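Local coordinates for A rubisco-like protein (Burkholderia fungorum, PDB 3NWR) that is of uncertain function but belongs to the RuBisCO-like proteins and is probably a lyase or related enzyme, at residues His317-Ala322 with Ala354-Gln359; Pro162-Ile167 with Leu376-Gly381; Ser57-Leu62 with Leu96-Ala101. All coordinates share one frame; numbering follows the deposited sequence. Where two conformers were deposited one is given.

Interaction 1. Residues His317-Ala322 with Ala354-Gln359; sequences HVHGLA and AFSSGQ. With SO4 (sulfate ion), chain B.
Ala354 sets its methyl squarely over one face of the His317 imidazole: CB stands 3.9 Å from the ring centroid, only 3° off the normal, a CH-pi contact. With CG on the N side of CB (chi1 -83°), the His317 ring is laid across the strand border. Its NE2 is hydrogen-bonded to His282 NE2, while ND1 meets a water 2.7 Å away that also binds Ser356 OG, His319 N and Ala354 O. Ala354 O thus serves two partners, this water and Val318 N, the latter a nearly straight backbone bond of 3.0 Å. On the opposite sheet face, Val318 CG2 lies 3.8 Å from the centroid of the Phe355 ring, above the plane but shifted toward CD1 at the rim. Farther along, Ser356 N approaches His319 O from well above the carbonyl plane, a sign that the strands are leaving regular pairing. Gln359 takes over the joining of the two segments. Its side chain bends at chi2 (-54°) and turns the amide back, NE2 donating to Leu321 O at 2.9 Å and to Ser357 O of its own loop, also at 2.9 Å. Both acceptors lie near the amide plane, which fixes its rotation; OE1 receives a water held by Leu321 N and is also bonded to Thr363 OG1. Gly358 N gives a hydrogen bond of 2.9 Å to sulfate O3, and Lys324 NZ and Gly382 N share the same anion. Parallel strands 315-319 and 352-355, linked through helix 329-340, form a beta-alpha-beta unit of the TIM barrel; the sulfate, probably from the crystallisation liquor, lies at the C-terminal loops, where RuBisCO binds a substrate phosphate, and may mark a similar pocket.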
loop_
_atom_site.group_PDB
_atom_site.type_symbol
_atom_site.label_atom_id
_atom_site.label_comp_id
_atom_site.label_asym_id
_atom_site.label_seq_id
_atom_site.Cartn_x
_atom_site.Cartn_y
_atom_site.Cartn_z
ATOM N N HIS A 317 8.947 8.348 -9.573
ATOM C CA HIS A 317 9.280 7.475 -10.689
ATOM C C HIS A 317 8.116 7.291 -11.647
ATOM O O HIS A 317 6.959 7.120 -11.214
ATOM C CB HIS A 317 9.726 6.115 -10.170
ATOM C CG HIS A 317 11.156 6.085 -9.763
ATOM N ND1 HIS A 317 12.131 5.509 -10.544
ATOM C CD2 HIS A 317 11.787 6.586 -8.673
ATOM C CE1 HIS A 317 13.305 5.648 -9.950
ATOM N NE2 HIS A 317 13.122 6.299 -8.814
ATOM N N VAL A 318 8.437 7.282 -12.940
ATOM C CA VAL A 318 7.438 7.113 -13.991
ATOM C C VAL A 318 7.746 5.949 -14.931
ATOM O O VAL A 318 7.033 5.738 -15.915
ATOM C CB VAL A 318 7.273 8.401 -14.826
ATOM C CG1 VAL A 318 6.850 9.555 -13.933
ATOM C CG2 VAL A 318 8.556 8.752 -15.582
ATOM N N HIS A 319 8.771 5.177 -14.594
ATOM C CA HIS A 319 9.298 4.124 -15.455
ATOM C C HIS A 319 9.783 4.744 -16.762
ATOM O O HIS A 319 10.300 5.855 -16.714
ATOM C CB HIS A 319 8.337 2.936 -15.544
ATOM C CG HIS A 319 8.266 2.169 -14.257
ATOM N ND1 HIS A 319 7.549 1.001 -14.109
ATOM C CD2 HIS A 319 8.848 2.406 -13.054
ATOM C CE1 HIS A 319 7.685 0.555 -12.872
ATOM N NE2 HIS A 319 8.471 1.389 -12.210
ATOM N N GLY A 320 9.683 4.073 -17.905
ATOM C CA GLY A 320 10.385 4.615 -19.062
ATOM C C GLY A 320 9.828 4.268 -20.418
ATOM O O GLY A 320 9.210 3.220 -20.592
ATOM N N LEU A 321 10.068 5.149 -21.384
ATOM C CA LEU A 321 9.678 4.893 -22.766
ATOM C C LEU A 321 10.528 3.766 -23.341
ATOM O O LEU A 321 11.736 3.709 -23.114
ATOM C CB LEU A 321 9.835 6.169 -23.592
ATOM C CG LEU A 321 8.958 7.315 -23.083
ATOM C CD1 LEU A 321 9.207 8.564 -23.901
ATOM C CD2 LEU A 321 7.473 6.929 -23.085
ATOM N N ALA A 322 9.878 2.862 -24.070
ATOM C CA ALA A 322 10.531 1.672 -24.606
ATOM C C ALA A 322 11.205 0.875 -23.495
ATOM O O ALA A 322 12.255 0.273 -23.699
ATOM C CB ALA A 322 11.554 2.056 -25.685
ATOM N N ALA A 354 11.387 10.808 -12.623
ATOM C CA ALA A 354 12.529 9.941 -12.840
ATOM C C ALA A 354 12.170 8.840 -13.830
ATOM O O ALA A 354 11.302 8.003 -13.571
ATOM C CB ALA A 354 13.025 9.350 -11.514
ATOM N N PHE A 355 12.821 8.875 -14.985
ATOM C CA PHE A 355 12.613 7.870 -16.015
ATOM C C PHE A 355 13.634 6.770 -15.845
ATOM O O PHE A 355 14.811 7.051 -15.592
ATOM C CB PHE A 355 12.821 8.492 -17.395
ATOM C CG PHE A 355 11.756 9.481 -17.782
ATOM C CD1 PHE A 355 10.699 9.092 -18.600
ATOM C CD2 PHE A 355 11.825 10.802 -17.351
ATOM C CE1 PHE A 355 9.718 10.001 -18.967
ATOM C CE2 PHE A 355 10.853 11.718 -17.710
ATOM C CZ PHE A 355 9.797 11.322 -18.520
ATOM N N SER A 356 13.204 5.523 -16.011
ATOM C CA SER A 356 14.115 4.393 -15.881
ATOM C C SER A 356 13.608 3.174 -16.634
ATOM O O SER A 356 12.458 3.144 -17.072
ATOM C CB SER A 356 14.274 4.021 -14.410
ATOM O OG SER A 356 13.074 3.435 -13.938
ATOM N N SER A 357 14.490 2.182 -16.754
ATOM C CA SER A 357 14.226 0.889 -17.403
ATOM C C SER A 357 14.580 0.922 -18.891
ATOM O O SER A 357 13.831 1.471 -19.700
ATOM C CB SER A 357 12.780 0.418 -17.194
ATOM O OG SER A 357 12.620 -0.904 -17.687
ATOM N N GLY A 358 15.724 0.336 -19.233
ATOM C CA GLY A 358 16.172 0.263 -20.617
ATOM C C GLY A 358 16.448 1.620 -21.243
ATOM O O GLY A 358 16.367 1.777 -22.465
ATOM N N GLN A 359 16.777 2.604 -20.416
ATOM C CA GLN A 359 17.036 3.944 -20.921
ATOM C C GLN A 359 18.465 4.087 -21.421
ATOM O O GLN A 359 19.413 3.591 -20.810
ATOM C CB GLN A 359 16.740 4.990 -19.850
ATOM C CG GLN A 359 15.279 4.974 -19.400
ATOM C CD GLN A 359 14.322 5.116 -20.571
ATOM O OE1 GLN A 359 14.283 6.161 -21.226
ATOM N NE2 GLN A 359 13.534 4.075 -20.829
HETATM S S SO4 B . 18.573 -1.652 -18.154
HETATM O O1 SO4 B . 19.753 -1.317 -17.359
HETATM O O2 SO4 B . 18.645 -1.006 -19.460
HETATM O O3 SO4 B . 17.377 -1.198 -17.452
HETATM O O4 SO4 B . 18.498 -3.099 -18.325
HETATM O O HOH W 1 11.296 5.280 -13.127
HETATM O O HOH W 2 11.922 7.275 -20.973
HETATM O O HOH W 3 14.890 0.504 -24.343
#

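Interaction 2. Residues Pro162-Ile167 with Leu376-Gly381; sequences PMIGTI and LLFMSG
Met379 lies against Gly165 across a parallel pair of strands whose axes diverge by 26°. Its CB leaves the strand on the face shared with Met163 and Leu377, beside Ser356, just past strand 352-355. CG sits on the N side of CB (chi1 -54°), and two further bends, at chi2 and chi3, fold the chain over the neighbouring backbone. SD comes to rest 3.8 Å from Gly165 CA, where the absence of a side chain makes room for it, with Leu377 CD1 also near SD. The methyl CE reaches past the strand end, 3.5 Å from Thr166 N, and abuts Ile167 CD1 at 3.6 Å, the two side chains crossing at about a right angle. Below this cover the strands are joined by Met163 N to Leu376 O, Phe378 N to Met163 O (2.8 Å), Gly165 N to Phe378 O and Ser380 N to Gly165 O. Thr166 adds a side-chain bond: its hydroxyl, anti to the backbone N (chi1 -163°), donates in the carbonyl plane to Ser380 O, OG1 to O being 2.8 Å. At the other end Pro162 CB and Leu376 CD1 lie side by side, 3.7 Å apart. On the outer face Ile164 CD1 rests on Phe378 CB, and both residues pack against Trp402 of helix 391-407, edge-to-face in the case of the Phe378 ring; helix 364-371 lies beside Phe378 too. Strand 377-379 also bonds to strand 352-355, while Ile164 and Thr166 bond to Asp192 and Phe193, so the first and last barrel strands meet here.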
loop_
_atom_site.group_PDB
_atom_site.type_symbol
_atom_site.label_atom_id
_atom_site.label_comp_id
_atom_site.label_asym_id
_atom_site.label_seq_id
_atom_site.Cartn_x
_atom_site.Cartn_y
_atom_site.Cartn_z
ATOM N N PRO A 162 18.975 17.585 -18.641
ATOM C CA PRO A 162 18.498 16.702 -17.571
ATOM C C PRO A 162 19.645 16.245 -16.686
ATOM O O PRO A 162 20.816 16.308 -17.059
ATOM C CB PRO A 162 17.948 15.498 -18.333
ATOM C CG PRO A 162 17.581 16.044 -19.672
ATOM C CD PRO A 162 18.680 17.029 -19.972
ATOM N N MET A 163 19.295 15.770 -15.497
ATOM C CA MET A 163 20.270 15.142 -14.622
ATOM C C MET A 163 20.334 13.667 -14.989
ATOM O O MET A 163 19.291 13.026 -15.193
ATOM C CB MET A 163 19.861 15.348 -13.157
ATOM C CG MET A 163 19.989 16.813 -12.729
ATOM S SD MET A 163 18.674 17.462 -11.682
ATOM C CE MET A 163 17.339 17.649 -12.871
ATOM N N ILE A 164 21.548 13.132 -15.088
ATOM C CA ILE A 164 21.763 11.767 -15.545
ATOM C C ILE A 164 22.122 10.907 -14.349
ATOM O O ILE A 164 23.042 11.236 -13.598
ATOM C CB ILE A 164 22.910 11.683 -16.573
ATOM C CG1 ILE A 164 22.726 12.727 -17.694
ATOM C CG2 ILE A 164 23.033 10.268 -17.115
ATOM C CD1 ILE A 164 21.391 12.664 -18.421
ATOM N N GLY A 165 21.391 9.815 -14.163
ATOM C CA GLY A 165 21.601 8.965 -13.008
ATOM C C GLY A 165 21.853 7.516 -13.362
ATOM O O GLY A 165 21.610 7.074 -14.490
ATOM N N THR A 166 22.332 6.764 -12.382
ATOM C CA THR A 166 22.472 5.327 -12.540
ATOM C C THR A 166 22.265 4.645 -11.196
ATOM O O THR A 166 22.188 5.316 -10.158
ATOM C CB THR A 166 23.837 4.952 -13.152
ATOM O OG1 THR A 166 23.789 3.607 -13.650
ATOM C CG2 THR A 166 24.928 5.068 -12.117
ATOM N N ILE A 167 22.142 3.319 -11.215
ATOM C CA ILE A 167 21.835 2.549 -10.012
ATOM C C ILE A 167 23.012 1.649 -9.664
ATOM O O ILE A 167 23.659 1.085 -10.541
ATOM C CB ILE A 167 20.560 1.669 -10.171
ATOM C CG1 ILE A 167 19.367 2.510 -10.630
ATOM C CG2 ILE A 167 20.211 0.956 -8.856
ATOM C CD1 ILE A 167 19.343 2.785 -12.118
ATOM N N LEU A 376 14.016 16.722 -15.748
ATOM C CA LEU A 376 13.819 15.305 -15.525
ATOM C C LEU A 376 15.111 14.652 -15.060
ATOM O O LEU A 376 16.215 15.163 -15.305
ATOM C CB LEU A 376 13.282 14.641 -16.802
ATOM C CG LEU A 376 14.231 14.692 -18.003
ATOM C CD1 LEU A 376 14.970 13.371 -18.179
ATOM C CD2 LEU A 376 13.482 15.080 -19.280
ATOM N N LEU A 377 14.955 13.534 -14.362
ATOM C CA LEU A 377 16.061 12.668 -13.981
ATOM C C LEU A 377 16.037 11.441 -14.880
ATOM O O LEU A 377 15.042 10.715 -14.925
ATOM C CB LEU A 377 15.924 12.270 -12.503
ATOM C CG LEU A 377 16.921 11.251 -11.940
ATOM C CD1 LEU A 377 18.349 11.745 -12.073
ATOM C CD2 LEU A 377 16.592 10.955 -10.474
ATOM N N PHE A 378 17.125 11.244 -15.620
ATOM C CA PHE A 378 17.227 10.185 -16.622
ATOM C C PHE A 378 18.131 9.073 -16.111
ATOM O O PHE A 378 19.364 9.221 -16.086
ATOM C CB PHE A 378 17.800 10.799 -17.908
ATOM C CG PHE A 378 17.683 9.917 -19.133
ATOM C CD1 PHE A 378 16.462 9.729 -19.752
ATOM C CD2 PHE A 378 18.809 9.309 -19.678
ATOM C CE1 PHE A 378 16.356 8.934 -20.894
ATOM C CE2 PHE A 378 18.716 8.520 -20.828
ATOM C CZ PHE A 378 17.480 8.326 -21.424
ATOM N N MET A 379 17.519 7.970 -15.692
ATOM C CA MET A 379 18.253 6.853 -15.104
ATOM C C MET A 379 18.613 5.850 -16.173
ATOM O O MET A 379 17.727 5.275 -16.816
ATOM C CB MET A 379 17.403 6.146 -14.041
ATOM C CG MET A 379 16.862 7.058 -12.947
ATOM S SD MET A 379 18.155 7.765 -11.922
ATOM C CE MET A 379 19.041 6.303 -11.431
ATOM N N SER A 380 19.910 5.620 -16.338
ATOM C CA SER A 380 20.405 4.670 -17.323
ATOM C C SER A 380 21.313 3.650 -16.639
ATOM O O SER A 380 22.204 4.015 -15.870
ATOM C CB SER A 380 21.150 5.423 -18.430
ATOM O OG SER A 380 21.607 4.541 -19.447
ATOM N N GLY A 381 21.064 2.371 -16.902
ATOM C CA GLY A 381 21.887 1.300 -16.363
ATOM C C GLY A 381 22.858 0.807 -17.410
ATOM O O GLY A 381 23.904 1.410 -17.617
#

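Interaction 3. Residues Ser57-Leu62 with Leu96-Ala101; sequences SRASVL and LSFPLA
Strands 60-62 and 96-99 run antiparallel with a marked twist, their axes 138° apart, joined at the hydrogen-bonded pair Ser60 and Ser97, where Ser60 N binds Ser97 O at 3.0 Å and Ser97 N binds Ser60 O at 2.8 Å. Just before this pair Ala59 points its methyl at the partner strand: CB is 3.3 Å from Ser97 O and 3.7 Å from Phe98 CD2, touching the phenyl ring obliquely. Pro99 continues the contact, its CG lying 3.9 Å from Ser57 C and its CD near Ala59 CA. On the face toward helix 27-37, Val61 CG2, on the N side of its CB, meets Leu96 CD2 at 3.7 Å. The other face carries Ser97, whose CB lies 3.6 Å from Leu62 CD1, with Leu62 CG equally near. Arg58 turns away from the pairing and curls back so that NH1 donates to Ala59 O almost in the guanidinium plane, while NH2 forms a salt bridge with Asp32; together they fix the guanidinium beside the bend that leads into strand 60-70. Strand 60-70 is an edge strand, within this chain, of a four-stranded antiparallel sheet, and helices 27-37 and 107-114 pack against the side of Leu96 and Phe98. The strand order and beta-alpha-beta-beta-alpha-beta succession are those of a ferredoxin-like fold, the form of the RuBisCO N-terminal domain.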
loop_
_atom_site.group_PDB
_atom_site.type_symbol
_atom_site.label_atom_id
_atom_site.label_comp_id
_atom_site.label_asym_id
_atom_site.label_seq_id
_atom_site.Cartn_x
_atom_site.Cartn_y
_atom_site.Cartn_z
ATOM N N SER A 57 -21.913 16.224 5.444
ATOM C CA SER A 57 -21.098 15.010 5.494
ATOM C C SER A 57 -21.345 13.982 4.397
ATOM O O SER A 57 -20.572 13.040 4.259
ATOM C CB SER A 57 -21.271 14.324 6.848
ATOM O OG SER A 57 -22.588 13.808 6.989
ATOM N N ARG A 58 -22.417 14.124 3.631
ATOM C CA ARG A 58 -22.715 13.114 2.622
ATOM C C ARG A 58 -22.040 13.452 1.292
ATOM O O ARG A 58 -22.250 14.536 0.736
ATOM C CB ARG A 58 -24.237 12.950 2.461
ATOM C CG ARG A 58 -24.691 11.957 1.389
ATOM C CD ARG A 58 -24.132 10.563 1.635
ATOM N NE ARG A 58 -25.033 9.504 1.175
ATOM C CZ ARG A 58 -25.184 9.130 -0.093
ATOM N NH1 ARG A 58 -24.495 9.727 -1.062
ATOM N NH2 ARG A 58 -26.029 8.151 -0.392
ATOM N N ALA A 59 -21.196 12.542 0.808
ATOM C CA ALA A 59 -20.588 12.696 -0.515
ATOM C C ALA A 59 -21.666 12.555 -1.587
ATOM O O ALA A 59 -22.700 11.932 -1.356
ATOM C CB ALA A 59 -19.489 11.660 -0.726
ATOM N N SER A 60 -21.430 13.127 -2.760
ATOM C CA SER A 60 -22.418 13.037 -3.826
ATOM C C SER A 60 -21.799 12.648 -5.157
ATOM O O SER A 60 -20.596 12.808 -5.374
ATOM C CB SER A 60 -23.172 14.358 -3.972
ATOM O OG SER A 60 -22.275 15.408 -4.262
ATOM N N VAL A 61 -22.641 12.130 -6.042
ATOM C CA VAL A 61 -22.221 11.752 -7.380
ATOM C C VAL A 61 -22.455 12.938 -8.307
ATOM O O VAL A 61 -23.594 13.380 -8.479
ATOM C CB VAL A 61 -23.014 10.540 -7.881
ATOM C CG1 VAL A 61 -22.552 10.149 -9.269
ATOM C CG2 VAL A 61 -22.868 9.371 -6.908
ATOM N N LEU A 62 -21.380 13.470 -8.879
ATOM C CA LEU A 62 -21.473 14.667 -9.717
ATOM C C LEU A 62 -21.609 14.315 -11.190
ATOM O O LEU A 62 -22.188 15.079 -11.962
ATOM C CB LEU A 62 -20.245 15.567 -9.540
ATOM C CG LEU A 62 -20.039 16.255 -8.191
ATOM C CD1 LEU A 62 -18.845 17.202 -8.268
ATOM C CD2 LEU A 62 -21.300 16.992 -7.755
ATOM N N LEU A 96 -17.094 11.542 -7.915
ATOM C CA LEU A 96 -17.650 11.777 -6.589
ATOM C C LEU A 96 -17.130 13.088 -6.012
ATOM O O LEU A 96 -15.986 13.473 -6.250
ATOM C CB LEU A 96 -17.313 10.633 -5.627
ATOM C CG LEU A 96 -17.784 9.242 -6.033
ATOM C CD1 LEU A 96 -17.500 8.250 -4.905
ATOM C CD2 LEU A 96 -19.255 9.259 -6.378
ATOM N N SER A 97 -17.985 13.765 -5.252
ATOM C CA SER A 97 -17.605 14.974 -4.533
ATOM C C SER A 97 -17.637 14.690 -3.037
ATOM O O SER A 97 -18.657 14.248 -2.513
ATOM C CB SER A 97 -18.576 16.113 -4.865
ATOM O OG SER A 97 -18.233 17.305 -4.176
ATOM N N PHE A 98 -16.514 14.927 -2.360
ATOM C CA PHE A 98 -16.379 14.648 -0.931
ATOM C C PHE A 98 -16.235 15.934 -0.130
ATOM O O PHE A 98 -15.422 16.784 -0.483
ATOM C CB PHE A 98 -15.123 13.809 -0.676
ATOM C CG PHE A 98 -15.265 12.358 -1.049
ATOM C CD1 PHE A 98 -14.836 11.894 -2.284
ATOM C CD2 PHE A 98 -15.806 11.454 -0.145
ATOM C CE1 PHE A 98 -14.960 10.550 -2.613
ATOM C CE2 PHE A 98 -15.939 10.107 -0.475
ATOM C CZ PHE A 98 -15.521 9.660 -1.704
ATOM N N PRO A 99 -17.004 16.078 0.962
ATOM C CA PRO A 99 -16.822 17.247 1.828
ATOM C C PRO A 99 -15.516 17.170 2.616
ATOM O O PRO A 99 -15.269 16.188 3.321
ATOM C CB PRO A 99 -18.017 17.173 2.795
ATOM C CG PRO A 99 -18.952 16.171 2.217
ATOM C CD PRO A 99 -18.114 15.223 1.410
ATOM N N LEU A 100 -14.692 18.206 2.506
ATOM C CA LEU A 100 -13.395 18.222 3.178
ATOM C C LEU A 100 -13.516 18.119 4.691
ATOM O O LEU A 100 -12.635 17.582 5.364
ATOM C CB LEU A 100 -12.619 19.483 2.807
ATOM C CG LEU A 100 -12.301 19.615 1.323
ATOM C CD1 LEU A 100 -11.486 20.882 1.037
ATOM C CD2 LEU A 100 -11.559 18.380 0.815
ATOM N N ALA A 101 -14.611 18.634 5.237
ATOM C CA ALA A 101 -14.812 18.586 6.679
ATOM C C ALA A 101 -14.841 17.145 7.219
ATOM O O ALA A 101 -14.567 16.917 8.394
ATOM C CB ALA A 101 -16.096 19.328 7.057
#

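Overall arrangement
Interactions 1 and 2 are adjoining parts of one TIM barrel, their centres 9 Å apart. Strands 352-355 and 377-379 are neighbours there: Phe355 O is 2.9 Å from Met379 N, and Gln359 O lies 2.8 Å from Ser380 OG, both probable hydrogen bonds. Their loops converge on the sulfate, which Gly358 of interaction 1 binds and near which Gly381 of interaction 2 lies. Lys195, carboxylated here, belongs to the same catalytic domain. Interaction 3 stands apart in the N-terminal domain, its centre 36 Å from interaction 1 and 41 Å from interaction 2. Interactions 1 and 3 both touch the second subunit; for interaction 1 this may recall RuBisCO, whose active sites form between subunits.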